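DinB-like Protein (PDB 3DI5) binds a divalent metal ion such as nickel in a DinB-type helical bundle, and is otherwise of unestablished function. Local coordinates at residues A[11-16]-A[127-132]; A[18-23]-A[83-88]; A[29-34]-A[41-46]; A[109-114]-A[119-124]. One frame throughout, in Å; residues are numbered along the deposited sequence.

Interaction 1. Residues A[11-16]-A[127-132]. With NI (nickel (II) ion), chain B.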
# COMPACT_ATOMS: atom_id res chain seq x y z
N GLN A 11 -11.12 -8.50 -6.04
CA GLN A 11 -10.94 -8.33 -7.49
C GLN A 11 -10.32 -6.97 -7.81
O GLN A 11 -9.43 -6.86 -8.65
CB GLN A 11 -12.27 -8.52 -8.25
N SER A 12 -10.79 -5.92 -7.13
CA SER A 12 -10.17 -4.60 -7.22
C SER A 12 -8.76 -4.63 -6.59
O SER A 12 -7.79 -4.20 -7.22
CB SER A 12 -11.05 -3.55 -6.52
N TRP A 13 -8.65 -5.15 -5.37
CA TRP A 13 -7.38 -5.18 -4.64
C TRP A 13 -6.28 -5.98 -5.34
O TRP A 13 -5.11 -5.60 -5.30
CB TRP A 13 -7.60 -5.74 -3.23
CG TRP A 13 -6.39 -5.68 -2.35
CD1 TRP A 13 -5.72 -6.73 -1.81
CD2 TRP A 13 -5.69 -4.50 -1.93
NE1 TRP A 13 -4.65 -6.28 -1.07
CE2 TRP A 13 -4.61 -4.91 -1.13
CE3 TRP A 13 -5.88 -3.13 -2.16
CZ2 TRP A 13 -3.71 -4.02 -0.57
CZ3 TRP A 13 -4.98 -2.23 -1.60
CH2 TRP A 13 -3.91 -2.68 -0.80
N THR A 14 -6.65 -7.08 -5.98
CA THR A 14 -5.69 -7.93 -6.70
C THR A 14 -5.03 -7.17 -7.86
O THR A 14 -3.83 -7.27 -8.04
CB THR A 14 -6.36 -9.23 -7.22
OG1 THR A 14 -6.87 -9.97 -6.10
CG2 THR A 14 -5.38 -10.13 -7.99
N TYR A 15 -5.81 -6.40 -8.62
CA TYR A 15 -5.24 -5.56 -9.70
C TYR A 15 -4.30 -4.49 -9.12
O TYR A 15 -3.26 -4.20 -9.69
CB TYR A 15 -6.35 -4.89 -10.54
CG TYR A 15 -5.80 -3.99 -11.65
CD1 TYR A 15 -5.43 -2.66 -11.38
CD2 TYR A 15 -5.64 -4.46 -12.96
CE1 TYR A 15 -4.91 -1.83 -12.38
CE2 TYR A 15 -5.12 -3.63 -13.97
CZ TYR A 15 -4.76 -2.32 -13.67
OH TYR A 15 -4.24 -1.49 -14.66
N GLU A 16 -4.70 -3.88 -8.01
CA GLU A 16 -3.90 -2.83 -7.37
C GLU A 16 -2.58 -3.37 -6.83
O GLU A 16 -1.52 -2.77 -7.04
CB GLU A 16 -4.68 -2.16 -6.25
CG GLU A 16 -5.92 -1.38 -6.71
CD GLU A 16 -5.61 -0.34 -7.77
OE1 GLU A 16 -4.60 0.35 -7.65
OE2 GLU A 16 -6.39 -0.20 -8.72
N ASN A 127 -7.11 4.18 -2.67
CA ASN A 127 -6.93 5.54 -3.15
C ASN A 127 -5.58 6.15 -2.76
O ASN A 127 -4.88 6.75 -3.59
CB ASN A 127 -8.03 6.43 -2.59
CG ASN A 127 -9.35 6.26 -3.28
OD1 ASN A 127 -9.47 5.53 -4.27
ND2 ASN A 127 -10.37 6.94 -2.76
N HIS A 128 -5.20 5.94 -1.49
CA HIS A 128 -3.92 6.40 -0.94
C HIS A 128 -2.77 5.78 -1.72
O HIS A 128 -1.89 6.49 -2.19
CB HIS A 128 -3.84 6.07 0.57
CG HIS A 128 -2.52 6.40 1.21
ND1 HIS A 128 -1.61 5.44 1.57
CD2 HIS A 128 -1.99 7.59 1.60
CE1 HIS A 128 -0.56 6.02 2.13
NE2 HIS A 128 -0.77 7.32 2.15
N GLN A 129 -2.78 4.45 -1.82
CA GLN A 129 -1.77 3.68 -2.53
C GLN A 129 -1.61 4.13 -3.99
O GLN A 129 -0.50 4.18 -4.50
CB GLN A 129 -2.13 2.22 -2.50
CG GLN A 129 -1.04 1.31 -3.05
CD GLN A 129 -1.38 -0.12 -2.92
OE1 GLN A 129 -0.69 -0.88 -2.23
NE2 GLN A 129 -2.46 -0.54 -3.60
N ASN A 130 -2.73 4.45 -4.63
CA ASN A 130 -2.77 4.81 -6.04
C ASN A 130 -2.17 6.21 -6.26
O ASN A 130 -1.46 6.45 -7.23
CB ASN A 130 -4.22 4.74 -6.54
CG ASN A 130 -4.37 5.02 -8.04
OD1 ASN A 130 -3.41 4.97 -8.80
ND2 ASN A 130 -5.60 5.30 -8.45
N HIS A 131 -2.47 7.12 -5.34
CA HIS A 131 -1.87 8.46 -5.36
C HIS A 131 -0.35 8.40 -5.35
O HIS A 131 0.32 9.03 -6.18
CB HIS A 131 -2.35 9.26 -4.15
CG HIS A 131 -1.54 10.48 -3.87
ND1 HIS A 131 -1.58 11.61 -4.66
CD2 HIS A 131 -0.69 10.76 -2.85
CE1 HIS A 131 -0.78 12.52 -4.14
NE2 HIS A 131 -0.24 12.04 -3.04
N HIS A 132 0.18 7.66 -4.38
CA HIS A 132 1.63 7.52 -4.18
C HIS A 132 2.34 6.68 -5.24
O HIS A 132 3.51 6.93 -5.58
CB HIS A 132 1.91 6.93 -2.81
CG HIS A 132 1.75 7.90 -1.69
ND1 HIS A 132 2.55 9.01 -1.56
CD2 HIS A 132 0.89 7.93 -0.64
CE1 HIS A 132 2.19 9.68 -0.48
NE2 HIS A 132 1.20 9.03 0.10
NI NI B . 0.39 9.38 2.31
O HOH W 1 -4.06 1.02 -4.92
O HOH W 2 1.84 11.24 2.79
O HOH W 3 -1.32 10.81 1.86
O HOH W 4 -0.30 9.48 4.57
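Inside the helical bundle, behind the metal site, Gln129 of helix 118-142 reaches across to Trp13 and Glu16 of helix 6-26. Its chain leaves with CG anti to the backbone N (chi1 -172°) and stays extended, which carries the amide far enough to meet the six-membered ring of Trp13. There NE2 lies 3.6 Å from Trp13 CZ3, with the amide and indole planes 9° apart; the approach to the ring is oblique. The same NE2 sits 3.8 Å from Glu16 CB and gives a short 2.6 Å hydrogen bond to water 1, which in turn donates to Glu16 OE1 at 2.9 Å. One water thus joins amide and carboxylate, while Gln129 OE1 bonds to Tyr85 OH and Trp13 NE1 to Asn89. Glu16 has further partners in Arg133 and Tyr151. In the DinB fold a different side of 127-132 carries the metal: His128 NE2 and His132 NE2 each bind nickel at 2.4 Å, one helical turn apart, with His49 and three waters completing six ligands. The two imidazoles are packed closely, His132 CD2 standing over one face of the His128 ring near its rim. His132 ND1 donates to Gln135 OE1, a second-shell bond helping fix that ring's rotation.

Interaction 2. Residues A[18-23]-A[83-88]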
# COMPACT_ATOMS: atom_id res chain seq x y z
N GLU A 18 -1.01 -6.34 -7.62
CA GLU A 18 -0.18 -6.86 -8.71
C GLU A 18 0.59 -5.71 -9.37
O GLU A 18 1.80 -5.79 -9.57
CB GLU A 18 -1.02 -7.63 -9.77
CG GLU A 18 -1.47 -9.04 -9.32
CD GLU A 18 -2.24 -9.85 -10.40
N SER A 19 -0.14 -4.65 -9.70
CA SER A 19 0.44 -3.44 -10.30
C SER A 19 1.51 -2.78 -9.42
O SER A 19 2.55 -2.38 -9.91
CB SER A 19 -0.69 -2.45 -10.63
OG SER A 19 -0.18 -1.12 -10.79
N THR A 20 1.26 -2.68 -8.12
CA THR A 20 2.20 -2.05 -7.21
C THR A 20 3.45 -2.90 -7.05
O THR A 20 4.56 -2.38 -7.08
CB THR A 20 1.54 -1.76 -5.84
OG1 THR A 20 0.37 -0.96 -6.06
CG2 THR A 20 2.47 -1.01 -4.90
N GLN A 21 3.26 -4.21 -6.92
CA GLN A 21 4.35 -5.15 -6.73
C GLN A 21 5.29 -5.18 -7.93
O GLN A 21 6.50 -5.32 -7.75
CB GLN A 21 3.79 -6.55 -6.46
CG GLN A 21 4.84 -7.60 -6.12
CD GLN A 21 5.42 -7.43 -4.74
OE1 GLN A 21 4.73 -7.59 -3.74
NE2 GLN A 21 6.72 -7.14 -4.67
N LYS A 22 4.73 -5.07 -9.14
CA LYS A 22 5.53 -5.04 -10.38
C LYS A 22 6.47 -3.83 -10.39
O LYS A 22 7.62 -3.94 -10.80
CB LYS A 22 4.64 -4.97 -11.62
CG LYS A 22 3.92 -6.25 -11.99
CD LYS A 22 3.18 -6.14 -13.36
CE LYS A 22 2.31 -4.87 -13.42
NZ LYS A 22 1.35 -4.90 -14.56
N MSE A 23 5.95 -2.68 -9.97
CA MSE A 23 6.76 -1.49 -9.89
C MSE A 23 7.85 -1.60 -8.83
O MSE A 23 9.03 -1.35 -9.10
CB MSE A 23 5.87 -0.28 -9.69
CG MSE A 23 5.09 0.01 -10.94
SE MSE A 23 4.20 1.60 -10.62
CE MSE A 23 2.79 1.48 -11.96
N ASP A 83 9.90 -6.96 -1.01
CA ASP A 83 9.55 -8.16 -0.25
C ASP A 83 8.63 -7.84 0.92
O ASP A 83 7.65 -8.54 1.14
CB ASP A 83 10.80 -8.88 0.24
CG ASP A 83 11.54 -9.58 -0.89
OD1 ASP A 83 11.26 -9.29 -2.08
OD2 ASP A 83 12.43 -10.41 -0.60
N GLY A 84 8.96 -6.78 1.66
CA GLY A 84 8.04 -6.19 2.63
C GLY A 84 6.62 -6.00 2.13
O GLY A 84 5.68 -6.41 2.80
N TYR A 85 6.45 -5.37 0.98
CA TYR A 85 5.12 -5.21 0.39
C TYR A 85 4.45 -6.57 0.14
O TYR A 85 3.28 -6.74 0.47
CB TYR A 85 5.19 -4.45 -0.93
CG TYR A 85 3.83 -4.07 -1.48
CD1 TYR A 85 3.11 -3.03 -0.93
CD2 TYR A 85 3.26 -4.78 -2.52
CE1 TYR A 85 1.88 -2.67 -1.44
CE2 TYR A 85 2.03 -4.46 -3.01
CZ TYR A 85 1.34 -3.40 -2.47
OH TYR A 85 0.11 -3.08 -2.98
N ARG A 86 5.18 -7.52 -0.42
CA ARG A 86 4.63 -8.84 -0.73
C ARG A 86 4.14 -9.49 0.56
O ARG A 86 3.01 -9.98 0.62
CB ARG A 86 5.67 -9.74 -1.41
CG ARG A 86 5.15 -11.14 -1.74
CD ARG A 86 6.13 -11.97 -2.55
NE ARG A 86 6.43 -11.34 -3.83
CZ ARG A 86 7.57 -10.73 -4.15
NH1 ARG A 86 8.60 -10.68 -3.30
NH2 ARG A 86 7.70 -10.18 -5.36
N LYS A 87 5.00 -9.47 1.57
CA LYS A 87 4.77 -10.10 2.88
C LYS A 87 3.52 -9.56 3.56
O LYS A 87 2.65 -10.34 3.99
CB LYS A 87 5.98 -9.84 3.79
CG LYS A 87 6.41 -10.99 4.66
CD LYS A 87 7.78 -10.69 5.28
N VAL A 88 3.44 -8.24 3.68
CA VAL A 88 2.36 -7.61 4.43
C VAL A 88 1.03 -7.64 3.68
O VAL A 88 -0.03 -7.75 4.30
CB VAL A 88 2.71 -6.16 4.87
CG1 VAL A 88 2.62 -5.18 3.71
CG2 VAL A 88 1.79 -5.76 5.99
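Gln21 and Tyr85 contribute most of the surface where helix 6-26 meets helix 78-99, the local axes running nearly antiparallel at 156° and 10.0 Å apart. The Gln21 chain bends at chi2 after an extended start, swinging its amide across the gap between the helices. OE1 then comes to rest at the edge of the Tyr85 ring, in its plane and 3.4 Å from CD2, and also 3.3 Å from Arg86 CA. The rest of the amide stacks on Arg86: its plane is tilted by 24° from that of the guanidinium, and NE2 is 3.3 Å from NH2, over one face. Both of these nitrogens are donors and do not bond to each other. Gln21 NE2 is instead satisfied by Asp25 and by the carbonyl of Ala82, while Arg86 NH1 forms, within its own helix, a salt bridge with Asp83 OD1 whose hydrogen bond is weak.

Deeper in the bundle, Thr20 meets the phenol of Tyr85. Its CG2 lies over the ring face, 4.0 Å from the centroid and 27° off the normal, a CH-pi contact, and CB touches OH at 3.5 Å. Gln129 engages the hydroxyl of Tyr85, the Glu16 carbonyl and Arg133 that of Thr20. Between 18-23 and 83-88, cohesion therefore comes from stacking and van der Waals contact, while Ala82 O, just outside them, lets the Gln21 amide also bond helix 78-99.

Interaction 3. Residues A[29-34]-A[41-46]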
# COMPACT_ATOMS: atom_id res chain seq x y z
N ASP A 29 18.57 -0.36 -5.75
CA ASP A 29 19.08 0.32 -4.57
C ASP A 29 19.42 1.77 -4.86
O ASP A 29 19.13 2.65 -4.06
CB ASP A 29 20.32 -0.40 -4.04
CG ASP A 29 20.00 -1.75 -3.43
OD1 ASP A 29 18.82 -2.15 -3.39
OD2 ASP A 29 20.94 -2.43 -2.98
N GLU A 30 20.02 2.01 -6.02
CA GLU A 30 20.41 3.35 -6.44
C GLU A 30 19.22 4.27 -6.61
O GLU A 30 19.26 5.43 -6.20
CB GLU A 30 21.19 3.30 -7.76
CG GLU A 30 21.84 4.63 -8.16
N SER A 31 18.16 3.74 -7.23
CA SER A 31 16.93 4.51 -7.55
C SER A 31 16.23 5.05 -6.32
O SER A 31 15.55 6.08 -6.40
CB SER A 31 15.93 3.65 -8.35
OG SER A 31 15.41 2.59 -7.57
N LEU A 32 16.41 4.38 -5.20
CA LEU A 32 15.80 4.78 -3.94
C LEU A 32 16.20 6.18 -3.51
O LEU A 32 15.43 6.85 -2.82
CB LEU A 32 16.18 3.77 -2.83
CG LEU A 32 15.71 2.33 -3.04
CD1 LEU A 32 15.96 1.59 -1.75
CD2 LEU A 32 14.23 2.22 -3.50
N SER A 33 17.38 6.64 -3.94
CA SER A 33 17.84 7.98 -3.56
C SER A 33 17.24 9.06 -4.46
O SER A 33 17.41 10.23 -4.19
CB SER A 33 19.36 8.06 -3.53
OG SER A 33 19.94 7.88 -4.80
N GLN A 34 16.48 8.67 -5.46
CA GLN A 34 15.91 9.63 -6.39
C GLN A 34 14.91 10.58 -5.75
O GLN A 34 14.00 10.16 -5.15
CB GLN A 34 15.29 8.92 -7.58
CG GLN A 34 14.95 9.84 -8.73
CD GLN A 34 16.15 10.23 -9.59
OE1 GLN A 34 17.09 9.49 -9.74
NE2 GLN A 34 16.09 11.39 -10.12
N TRP A 41 11.07 14.32 -0.20
CA TRP A 41 11.14 12.87 -0.15
C TRP A 41 11.84 12.23 -1.35
O TRP A 41 11.81 12.75 -2.45
CB TRP A 41 9.74 12.28 -0.08
CG TRP A 41 9.17 12.16 1.28
CD1 TRP A 41 9.54 12.83 2.41
CD2 TRP A 41 8.07 11.33 1.64
NE1 TRP A 41 8.73 12.46 3.47
CE2 TRP A 41 7.82 11.53 3.02
CE3 TRP A 41 7.26 10.44 0.94
CZ2 TRP A 41 6.80 10.86 3.70
CZ3 TRP A 41 6.25 9.77 1.61
CH2 TRP A 41 6.03 9.98 2.98
N THR A 42 12.47 11.08 -1.07
CA THR A 42 13.03 10.22 -2.09
C THR A 42 12.05 9.11 -2.49
O THR A 42 11.03 8.86 -1.83
CB THR A 42 14.34 9.56 -1.62
OG1 THR A 42 14.05 8.64 -0.58
CG2 THR A 42 15.35 10.58 -1.11
N LEU A 43 12.39 8.46 -3.59
CA LEU A 43 11.63 7.31 -4.10
C LEU A 43 11.54 6.17 -3.10
O LEU A 43 10.50 5.53 -2.97
CB LEU A 43 12.25 6.84 -5.42
CG LEU A 43 11.71 5.61 -6.15
CD1 LEU A 43 10.19 5.57 -6.20
CD2 LEU A 43 12.34 5.56 -7.57
N GLY A 44 12.66 5.91 -2.42
CA GLY A 44 12.73 4.94 -1.34
C GLY A 44 11.73 5.22 -0.24
O GLY A 44 11.10 4.28 0.27
N ARG A 45 11.54 6.50 0.11
CA ARG A 45 10.55 6.85 1.15
C ARG A 45 9.11 6.76 0.65
O ARG A 45 8.25 6.30 1.37
CB ARG A 45 10.79 8.24 1.74
CG ARG A 45 9.86 8.49 2.94
CD ARG A 45 10.51 9.24 4.10
NE ARG A 45 9.67 9.16 5.31
CZ ARG A 45 9.68 10.05 6.30
NH1 ARG A 45 10.45 11.14 6.24
NH2 ARG A 45 8.89 9.87 7.35
N VAL A 46 8.84 7.24 -0.56
CA VAL A 46 7.55 7.00 -1.20
C VAL A 46 7.18 5.52 -1.17
O VAL A 46 6.06 5.19 -0.77
CB VAL A 46 7.47 7.60 -2.63
CG1 VAL A 46 6.07 7.31 -3.27
CG2 VAL A 46 7.74 9.07 -2.59
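Leu32 O is the main acceptor at the start of helix 43-58, where the loop segment 29-34 lies against the first turn. Gly44 N donates to it at 3.0 Å, with an N-H...O angle of 159°. Thr42 OG1 adds a weak bond to the same oxygen at 3.2 Å. Two residues on, Gln34 O takes the amide of Leu43 at 2.8 Å, and receives a CA-H...O contact from Thr42 CA at 3.2 Å as well. Thr42 is the N-cap: with chi1 at 67°, OG1 lies between its backbone N and carbonyl carbon, and accepts weakly from Arg45 N at 3.4 Å. Its hydroxyl thus works weakly in both directions, donating to the loop and accepting from the helix. Van der Waals contacts flank these bonds, Leu43 CD2 standing 3.5 Å from Ser31 O and Leu32 CD2 resting 3.8 Å from Gly44 CA. Leu43 also packs against Leu139 and Met140 of helix 118-142, while the neighbouring Trp41 sets its ring edge-to-face with that of the metal ligand His49. Leu43 N and Gly44 N, which have no preceding turn to bond to, are consequently satisfied by loop carbonyls, the Thr42 hydroxyl being a weaker acceptor for Arg45 N.

Interaction 4. Residues A[109-114]-A[119-124]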
# COMPACT_ATOMS: atom_id res chain seq x y z
N ASN A 109 -16.23 1.76 12.27
CA ASN A 109 -15.02 1.87 13.09
C ASN A 109 -14.48 3.32 13.02
O ASN A 109 -14.97 4.19 12.27
CB ASN A 109 -13.98 0.85 12.65
CG ASN A 109 -14.17 -0.52 13.28
OD1 ASN A 109 -14.00 -0.68 14.49
ND2 ASN A 109 -14.47 -1.52 12.46
N ASP A 110 -13.47 3.57 13.84
CA ASP A 110 -12.92 4.90 13.97
C ASP A 110 -11.75 5.07 13.03
O ASP A 110 -10.74 4.37 13.17
CB ASP A 110 -12.45 5.15 15.40
CG ASP A 110 -11.84 6.52 15.58
OD1 ASP A 110 -12.53 7.52 15.27
OD2 ASP A 110 -10.67 6.60 16.01
N PHE A 111 -11.85 6.00 12.08
CA PHE A 111 -10.69 6.33 11.25
C PHE A 111 -10.05 7.62 11.72
O PHE A 111 -10.55 8.71 11.44
CB PHE A 111 -11.00 6.40 9.76
CG PHE A 111 -9.76 6.61 8.89
CD1 PHE A 111 -8.77 5.63 8.82
CD2 PHE A 111 -9.56 7.80 8.20
CE1 PHE A 111 -7.60 5.83 8.05
CE2 PHE A 111 -8.40 8.00 7.43
CZ PHE A 111 -7.43 7.01 7.34
N PHE A 112 -8.96 7.49 12.47
CA PHE A 112 -8.25 8.65 13.00
C PHE A 112 -9.22 9.77 13.39
O PHE A 112 -9.11 10.90 12.90
CB PHE A 112 -7.23 9.18 11.98
CG PHE A 112 -6.22 8.15 11.53
CD1 PHE A 112 -5.44 7.47 12.46
CD2 PHE A 112 -6.07 7.86 10.19
CE1 PHE A 112 -4.51 6.51 12.05
CE2 PHE A 112 -5.14 6.90 9.77
CZ PHE A 112 -4.36 6.23 10.72
N GLY A 113 -10.18 9.46 14.25
CA GLY A 113 -11.11 10.49 14.76
C GLY A 113 -12.52 10.49 14.20
O GLY A 113 -13.45 10.85 14.91
N ARG A 114 -12.71 10.10 12.94
CA ARG A 114 -14.06 10.06 12.36
C ARG A 114 -14.59 8.62 12.25
O ARG A 114 -13.83 7.70 11.96
CB ARG A 114 -14.13 10.82 11.02
CG ARG A 114 -13.17 10.36 9.90
CD ARG A 114 -12.98 11.51 8.86
N SER A 119 -15.81 -0.53 4.83
CA SER A 119 -15.62 -0.42 3.38
C SER A 119 -14.88 0.87 2.96
O SER A 119 -14.13 0.88 1.98
CB SER A 119 -16.96 -0.49 2.65
OG SER A 119 -17.84 0.45 3.18
N ILE A 120 -15.08 1.93 3.73
CA ILE A 120 -14.44 3.20 3.47
C ILE A 120 -12.96 3.10 3.86
O ILE A 120 -12.07 3.59 3.16
CB ILE A 120 -15.14 4.34 4.23
CG1 ILE A 120 -16.60 4.50 3.76
CG2 ILE A 120 -14.44 5.65 4.02
CD1 ILE A 120 -16.78 4.88 2.29
N PHE A 121 -12.66 2.42 4.96
CA PHE A 121 -11.25 2.15 5.24
C PHE A 121 -10.60 1.60 3.99
O PHE A 121 -9.48 2.00 3.60
CB PHE A 121 -11.08 1.16 6.37
CG PHE A 121 -11.31 1.73 7.73
CD1 PHE A 121 -12.59 1.89 8.23
CD2 PHE A 121 -10.24 2.08 8.53
CE1 PHE A 121 -12.80 2.40 9.49
CE2 PHE A 121 -10.45 2.58 9.79
CZ PHE A 121 -11.74 2.77 10.25
N LEU A 122 -11.29 0.64 3.37
CA LEU A 122 -10.71 -0.16 2.29
C LEU A 122 -10.60 0.71 1.04
O LEU A 122 -9.64 0.63 0.30
CB LEU A 122 -11.54 -1.42 2.00
CG LEU A 122 -11.47 -2.56 3.01
CD1 LEU A 122 -12.25 -3.75 2.52
CD2 LEU A 122 -10.07 -2.94 3.28
N MSE A 123 -11.61 1.54 0.80
CA MSE A 123 -11.59 2.48 -0.30
C MSE A 123 -10.41 3.42 -0.14
O MSE A 123 -9.76 3.80 -1.11
CB MSE A 123 -12.89 3.30 -0.32
CG MSE A 123 -13.01 4.27 -1.44
SE MSE A 123 -14.33 5.68 -1.03
CE MSE A 123 -13.33 6.69 0.44
N THR A 124 -10.14 3.79 1.11
CA THR A 124 -9.12 4.76 1.43
C THR A 124 -7.75 4.15 1.20
O THR A 124 -6.86 4.81 0.68
CB THR A 124 -9.33 5.35 2.89
OG1 THR A 124 -10.55 6.12 2.91
CG2 THR A 124 -8.14 6.26 3.31
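Aromatic packing of a beta-hairpin against the helix that follows it makes this a surface contact at one end of the DinB bundle. Strand 108-111 turns through a type I' beta turn, Phe111 to Arg114, into strand 114-117, and the chain then enters helix 118-142; the short segment axes of strand and helix are inclined at 32°. Phe121 of the helix supplies the largest share of the interface. With CG anti to its carbonyl carbon (chi1 -76°), its ring extends to the hairpin and meets residues 109-111. Phe111 presents its edge to the face of this ring in an offset edge-to-face pair, the planes at 87° and the centroids 5.5 Å apart, with Phe111 CD1 closest to Phe121 CE2 at 3.6 Å. At the rim of the Phe121 ring, near its plane, the carbonyl oxygen Asp110 O approaches CZ to 3.5 Å, where the ring's C-H edge would offer it a weakly positive surface. Asn109 packs through its CB, 3.7 Å from Phe121 CE1, while its amide ND2 bonds to Asn118. The Asp110 carboxylate turns back to the hairpin and receives weak bonds from Gly113 N. Farther along the helix the tip of the Phe111 ring reaches Thr124, CZ lying 4.2 Å from CG2. The Thr124 hydroxyl is turned to its own helix: OG1 donates to Ile120 O at 3.0 Å from above the carbonyl plane, and Thr124 N reaches the same oxygen from the opposite face.

Interaction 1 is the buried one, interaction 2 is partly buried, and both use helix 6-26. They meet directly where Gln129 OE1 and Tyr85 OH lie 2.5 Å apart, a probable hydrogen bond that ties helix 78-99 to helix 118-142. Interaction 3 is also partly buried but farther out, and touches interaction 1 through packing of Val46 on the backbone of His132. Interaction 4 shares helix 118-142 with interaction 1 and lies at the surface, its centre about 29 Å from that of interaction 3, on the other side of the chain's centre. The chemistry differs accordingly: a water bridge in 1, stacking in 2, direct backbone bonds in 3, aromatic packing in 4.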